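Local coordinates for protein CurH (Lyngbya majuscula, PDB 3KG7) that probably catalyses the loss of water from a beta-hydroxyacyl intermediate, as the dehydratase domain of a module in the curacin polyketide synthase, at residues C[199-213]-C[234-248]. Residues are numbered along the deposited sequence; the frame is centred on the assembly and turned at random.
Sequences PIHPVLIDACTRLTP and MTLSHPTPSRFYAYV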
loop_
_atom_site.group_PDB
_atom_site.type_symbol
_atom_site.label_atom_id
_atom_site.label_comp_id
_atom_site.label_asym_id
_atom_site.label_seq_id
_atom_site.Cartn_x
_atom_site.Cartn_y
_atom_site.Cartn_z
ATOM N N PRO C 199 8.613 -11.205 17.867
ATOM C CA PRO C 199 8.868 -11.183 19.317
ATOM C C PRO C 199 7.982 -12.154 20.086
ATOM O O PRO C 199 8.458 -12.854 20.988
ATOM C CB PRO C 199 8.521 -9.752 19.730
ATOM C CG PRO C 199 8.492 -8.959 18.475
ATOM C CD PRO C 199 8.314 -9.867 17.322
ATOM N N ILE C 200 6.699 -12.186 19.733
ATOM C CA ILE C 200 5.719 -13.049 20.402
ATOM C C ILE C 200 4.603 -13.429 19.437
ATOM O O ILE C 200 3.948 -12.567 18.851
ATOM C CB ILE C 200 5.147 -12.405 21.689
ATOM C CG1 ILE C 200 4.364 -13.427 22.520
ATOM C CG2 ILE C 200 4.279 -11.186 21.373
ATOM C CD1 ILE C 200 4.020 -12.932 23.922
ATOM N N HIS C 201 4.409 -14.730 19.252
ATOM C CA HIS C 201 3.355 -15.215 18.386
ATOM C C HIS C 201 2.001 -15.014 19.047
ATOM O O HIS C 201 1.889 -15.169 20.268
ATOM C CB HIS C 201 3.549 -16.694 18.078
ATOM C CG HIS C 201 2.657 -17.195 16.984
ATOM N ND1 HIS C 201 1.402 -17.719 17.228
ATOM C CD2 HIS C 201 2.821 -17.215 15.639
ATOM C CE1 HIS C 201 0.842 -18.055 16.079
ATOM N NE2 HIS C 201 1.680 -17.758 15.101
ATOM N N PRO C 202 0.966 -14.680 18.246
ATOM C CA PRO C 202 -0.414 -14.593 18.719
ATOM C C PRO C 202 -0.791 -15.656 19.756
ATOM O O PRO C 202 -1.303 -15.318 20.820
ATOM C CB PRO C 202 -1.216 -14.812 17.445
ATOM C CG PRO C 202 -0.381 -14.180 16.379
ATOM C CD PRO C 202 1.060 -14.356 16.809
ATOM N N VAL C 203 -0.520 -16.924 19.459
ATOM C CA VAL C 203 -0.839 -18.021 20.381
ATOM C C VAL C 203 -0.186 -17.841 21.756
ATOM O O VAL C 203 -0.848 -17.961 22.790
ATOM C CB VAL C 203 -0.468 -19.374 19.773
ATOM C CG1 VAL C 203 -0.518 -20.484 20.810
ATOM C CG2 VAL C 203 -1.389 -19.677 18.590
ATOM N N LEU C 204 1.104 -17.526 21.764
ATOM C CA LEU C 204 1.841 -17.344 23.010
ATOM C C LEU C 204 1.301 -16.190 23.844
ATOM O O LEU C 204 1.210 -16.302 25.070
ATOM C CB LEU C 204 3.323 -17.127 22.723
ATOM C CG LEU C 204 4.082 -18.290 22.088
ATOM C CD1 LEU C 204 5.405 -17.776 21.490
ATOM C CD2 LEU C 204 4.319 -19.396 23.100
ATOM N N ILE C 205 0.959 -15.077 23.197
ATOM C CA ILE C 205 0.378 -13.964 23.949
ATOM C C ILE C 205 -1.040 -14.319 24.387
ATOM O O ILE C 205 -1.471 -13.924 25.472
ATOM C CB ILE C 205 0.512 -12.557 23.251
ATOM C CG1 ILE C 205 0.113 -11.438 24.228
ATOM C CG2 ILE C 205 -0.259 -12.486 21.930
ATOM C CD1 ILE C 205 0.388 -10.023 23.729
ATOM N N ASP C 206 -1.743 -15.116 23.586
ATOM C CA ASP C 206 -3.068 -15.552 24.006
ATOM C C ASP C 206 -3.019 -16.436 25.228
ATOM O O ASP C 206 -3.865 -16.316 26.104
ATOM C CB ASP C 206 -3.848 -16.272 22.919
ATOM C CG ASP C 206 -5.290 -16.449 23.313
ATOM O OD1 ASP C 206 -5.959 -15.409 23.506
ATOM O OD2 ASP C 206 -5.738 -17.607 23.490
ATOM N N ALA C 207 -2.032 -17.323 25.271
ATOM C CA ALA C 207 -1.845 -18.232 26.393
ATOM C C ALA C 207 -1.697 -17.502 27.723
ATOM O O ALA C 207 -2.100 -18.008 28.767
ATOM C CB ALA C 207 -0.654 -19.108 26.151
ATOM N N CYS C 208 -1.123 -16.309 27.684
ATOM C CA CYS C 208 -0.912 -15.515 28.897
ATOM C C CYS C 208 -2.211 -15.128 29.597
ATOM O O CYS C 208 -2.213 -14.810 30.795
ATOM C CB CYS C 208 -0.124 -14.252 28.551
ATOM S SG CYS C 208 1.515 -14.629 27.934
ATOM N N THR C 209 -3.306 -15.163 28.841
ATOM C CA THR C 209 -4.559 -14.585 29.276
ATOM C C THR C 209 -5.507 -15.657 29.787
ATOM O O THR C 209 -6.646 -15.359 30.168
ATOM C CB THR C 209 -5.227 -13.830 28.122
ATOM O OG1 THR C 209 -5.734 -14.772 27.174
ATOM C CG2 THR C 209 -4.233 -12.905 27.430
ATOM N N ARG C 210 -5.024 -16.898 29.817
ATOM C CA ARG C 210 -5.877 -18.063 30.057
ATOM C C ARG C 210 -6.197 -18.386 31.523
ATOM O O ARG C 210 -6.997 -19.282 31.787
ATOM C CB ARG C 210 -5.295 -19.298 29.365
ATOM C CG ARG C 210 -5.431 -19.282 27.862
ATOM C CD ARG C 210 -4.722 -20.457 27.225
ATOM N NE ARG C 210 -4.541 -20.251 25.786
ATOM C CZ ARG C 210 -3.903 -21.090 24.969
ATOM N NH1 ARG C 210 -3.370 -22.216 25.428
ATOM N NH2 ARG C 210 -3.787 -20.799 23.682
ATOM N N LEU C 211 -5.582 -17.678 32.472
ATOM C CA LEU C 211 -5.806 -17.986 33.892
ATOM C C LEU C 211 -5.806 -16.773 34.820
ATOM O O LEU C 211 -5.016 -15.833 34.664
ATOM C CB LEU C 211 -4.809 -19.041 34.396
ATOM C CG LEU C 211 -4.925 -19.581 35.831
ATOM C CD1 LEU C 211 -6.229 -20.338 36.066
ATOM C CD2 LEU C 211 -3.735 -20.463 36.170
ATOM N N THR C 212 -6.706 -16.836 35.798
ATOM C CA THR C 212 -6.880 -15.820 36.817
ATOM C C THR C 212 -7.137 -16.592 38.107
ATOM O O THR C 212 -7.708 -17.684 38.045
ATOM C CB THR C 212 -8.114 -14.944 36.508
ATOM O OG1 THR C 212 -8.328 -14.874 35.093
ATOM C CG2 THR C 212 -7.930 -13.539 37.049
ATOM N N PRO C 213 -6.708 -16.051 39.275
ATOM C CA PRO C 213 -7.009 -16.638 40.595
ATOM C C PRO C 213 -8.443 -17.172 40.751
ATOM O O PRO C 213 -8.672 -18.140 41.488
ATOM C CB PRO C 213 -6.789 -15.463 41.550
ATOM C CG PRO C 213 -5.746 -14.646 40.896
ATOM C CD PRO C 213 -5.866 -14.844 39.408
HETATM N N MSE C 234 0.079 -2.836 26.913
HETATM C CA MSE C 234 0.852 -4.059 26.774
HETATM C C MSE C 234 2.292 -3.680 26.447
HETATM O O MSE C 234 2.557 -2.978 25.472
HETATM C CB MSE C 234 0.255 -4.970 25.696
HETATM C CG MSE C 234 0.501 -6.459 25.926
HETATM SE SE MSE C 234 2.115 -7.147 25.065
HETATM C CE MSE C 234 2.643 -8.568 26.298
ATOM N N THR C 235 3.220 -4.115 27.290
ATOM C CA THR C 235 4.635 -3.847 27.055
ATOM C C THR C 235 5.393 -5.145 26.901
ATOM O O THR C 235 5.047 -6.153 27.522
ATOM C CB THR C 235 5.284 -3.082 28.211
ATOM O OG1 THR C 235 5.331 -3.923 29.373
ATOM C CG2 THR C 235 4.510 -1.805 28.512
ATOM N N LEU C 236 6.432 -5.116 26.078
ATOM C CA LEU C 236 7.327 -6.250 25.949
ATOM C C LEU C 236 8.749 -5.742 25.719
ATOM O O LEU C 236 8.984 -4.939 24.809
ATOM C CB LEU C 236 6.864 -7.169 24.815
ATOM C CG LEU C 236 7.683 -8.445 24.611
ATOM C CD1 LEU C 236 7.612 -9.353 25.845
ATOM C CD2 LEU C 236 7.236 -9.173 23.358
ATOM N N SER C 237 9.685 -6.200 26.549
ATOM C CA SER C 237 11.068 -5.710 26.505
ATOM C C SER C 237 11.921 -6.461 25.495
ATOM O O SER C 237 12.787 -5.866 24.857
ATOM C CB SER C 237 11.741 -5.795 27.872
ATOM O OG SER C 237 10.934 -5.212 28.871
ATOM N N HIS C 238 11.696 -7.768 25.365
ATOM C CA HIS C 238 12.438 -8.585 24.399
ATOM C C HIS C 238 11.624 -9.807 23.967
ATOM O O HIS C 238 10.565 -10.065 24.534
ATOM C CB HIS C 238 13.830 -8.977 24.932
ATOM C CG HIS C 238 13.813 -9.625 26.280
ATOM N ND1 HIS C 238 13.423 -10.932 26.471
ATOM C CD2 HIS C 238 14.157 -9.151 27.501
ATOM C CE1 HIS C 238 13.516 -11.233 27.754
ATOM N NE2 HIS C 238 13.960 -10.170 28.401
ATOM N N PRO C 239 12.104 -10.552 22.951
ATOM C CA PRO C 239 11.354 -11.704 22.480
ATOM C C PRO C 239 11.148 -12.728 23.586
ATOM O O PRO C 239 11.995 -12.849 24.479
ATOM C CB PRO C 239 12.262 -12.292 21.399
ATOM C CG PRO C 239 13.102 -11.170 20.963
ATOM C CD PRO C 239 13.352 -10.376 22.190
ATOM N N THR C 240 10.034 -13.454 23.529
ATOM C CA THR C 240 9.769 -14.523 24.495
ATOM C C THR C 240 10.795 -15.645 24.357
ATOM O O THR C 240 11.153 -16.026 23.242
ATOM C CB THR C 240 8.354 -15.127 24.344
ATOM O OG1 THR C 240 8.238 -15.756 23.069
ATOM C CG2 THR C 240 7.303 -14.056 24.451
ATOM N N PRO C 241 11.278 -16.173 25.494
ATOM C CA PRO C 241 12.117 -17.361 25.468
ATOM C C PRO C 241 11.267 -18.590 25.145
ATOM O O PRO C 241 10.033 -18.489 25.099
ATOM C CB PRO C 241 12.642 -17.453 26.903
ATOM C CG PRO C 241 12.270 -16.164 27.558
ATOM C CD PRO C 241 11.060 -15.696 26.867
ATOM N N SER C 242 11.918 -19.732 24.929
ATOM C CA SER C 242 11.224 -20.975 24.568
ATOM C C SER C 242 10.250 -21.415 25.657
ATOM O O SER C 242 9.251 -22.085 25.378
ATOM C CB SER C 242 12.238 -22.083 24.276
ATOM O OG SER C 242 13.202 -22.171 25.314
ATOM N N ARG C 243 10.554 -21.018 26.890
ATOM C CA ARG C 243 9.712 -21.289 28.050
ATOM C C ARG C 243 9.678 -20.071 28.983
ATOM O O ARG C 243 10.721 -19.507 29.322
ATOM C CB ARG C 243 10.236 -22.535 28.777
ATOM C CG ARG C 243 9.682 -22.766 30.175
ATOM C CD ARG C 243 10.369 -23.941 30.851
ATOM N NE ARG C 243 9.965 -25.215 30.258
ATOM C CZ ARG C 243 10.260 -26.410 30.763
ATOM N NH1 ARG C 243 10.970 -26.513 31.881
ATOM N NH2 ARG C 243 9.838 -27.509 30.151
ATOM N N PHE C 244 8.471 -19.671 29.381
ATOM C CA PHE C 244 8.270 -18.526 30.274
ATOM C C PHE C 244 6.982 -18.678 31.080
ATOM O O PHE C 244 6.272 -19.677 30.943
ATOM C CB PHE C 244 8.253 -17.214 29.488
ATOM C CG PHE C 244 7.119 -17.106 28.503
ATOM C CD1 PHE C 244 5.964 -16.403 28.829
ATOM C CD2 PHE C 244 7.209 -17.697 27.239
ATOM C CE1 PHE C 244 4.908 -16.295 27.915
ATOM C CE2 PHE C 244 6.160 -17.593 26.322
ATOM C CZ PHE C 244 5.008 -16.888 26.664
ATOM N N TYR C 245 6.681 -17.678 31.905
ATOM C CA TYR C 245 5.548 -17.741 32.822
ATOM C C TYR C 245 4.595 -16.550 32.684
ATOM O O TYR C 245 5.004 -15.447 32.302
ATOM C CB TYR C 245 6.050 -17.854 34.269
ATOM C CG TYR C 245 6.903 -19.082 34.534
ATOM C CD1 TYR C 245 6.324 -20.281 34.953
ATOM C CD2 TYR C 245 8.292 -19.043 34.367
ATOM C CE1 TYR C 245 7.097 -21.408 35.191
ATOM C CE2 TYR C 245 9.078 -20.169 34.604
ATOM C CZ TYR C 245 8.469 -21.347 35.014
ATOM O OH TYR C 245 9.233 -22.463 35.253
ATOM N N ALA C 246 3.323 -16.786 32.990
ATOM C CA ALA C 246 2.333 -15.719 33.078
ATOM C C ALA C 246 1.829 -15.665 34.510
ATOM O O ALA C 246 1.324 -16.662 35.032
ATOM C CB ALA C 246 1.190 -15.962 32.110
ATOM N N TYR C 247 1.967 -14.499 35.136
ATOM C CA TYR C 247 1.739 -14.334 36.568
ATOM C C TYR C 247 0.650 -13.289 36.822
ATOM O O TYR C 247 0.763 -12.147 36.380
ATOM C CB TYR C 247 3.072 -13.927 37.221
ATOM C CG TYR C 247 3.105 -13.883 38.731
ATOM C CD1 TYR C 247 2.601 -14.934 39.500
ATOM C CD2 TYR C 247 3.683 -12.798 39.397
ATOM C CE1 TYR C 247 2.644 -14.894 40.895
ATOM C CE2 TYR C 247 3.735 -12.752 40.800
ATOM C CZ TYR C 247 3.212 -13.802 41.533
ATOM O OH TYR C 247 3.251 -13.766 42.903
ATOM N N VAL C 248 -0.413 -13.689 37.512
ATOM C CA VAL C 248 -1.493 -12.766 37.872
ATOM C C VAL C 248 -1.492 -12.569 39.388
ATOM O O VAL C 248 -1.599 -13.537 40.142
ATOM C CB VAL C 248 -2.877 -13.262 37.364
ATOM C CG1 VAL C 248 -3.983 -12.264 37.706
ATOM C CG2 VAL C 248 -2.834 -13.509 35.865
#
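Helix 202-207 and the loops on its two flanks pack against strands 225-236 and 243-255 and the loop joining them, a largely apolar contact within the second half of the double hotdog fold. A hotdog is a curved antiparallel sheet wrapped round a helix; this short helix joins in through Leu204 and Ile205, its flanks supply the rest, and helix 52-62 also touches it, at Pro202, Ile205 and Asp206. One hydrogen bond ties the two segments together: Thr240 N donates to Pro199 O at 3.0 Å, nearly straight at 164°. Beside it, Thr240 CG2 lies 3.5 Å from Ile200 CD1, the two side chains crossing at about a right angle. The same CG2 sits over one face of the Phe244 ring, toward the rim. A glycine in place of Thr240 would probably open a gap between Ile200 and that ring. Ile205 and Met234, a selenomethionine, reach toward each other tip to tip, CD1 to SE at 3.6 Å. Farther along strand 243-255, Val248 CG1 rests on Pro213 CD, and Ala246 CB lies 3.8 Å from Cys208 O. Leu204 CD2 approaches the Phe244 ring edge near CE2. With chi1 at -63°, SG of Cys208 stands anti to its own carbonyl carbon and makes a sulfur-aromatic contact in plane at the ring edge, 3.8 Å from Phe244 CE1.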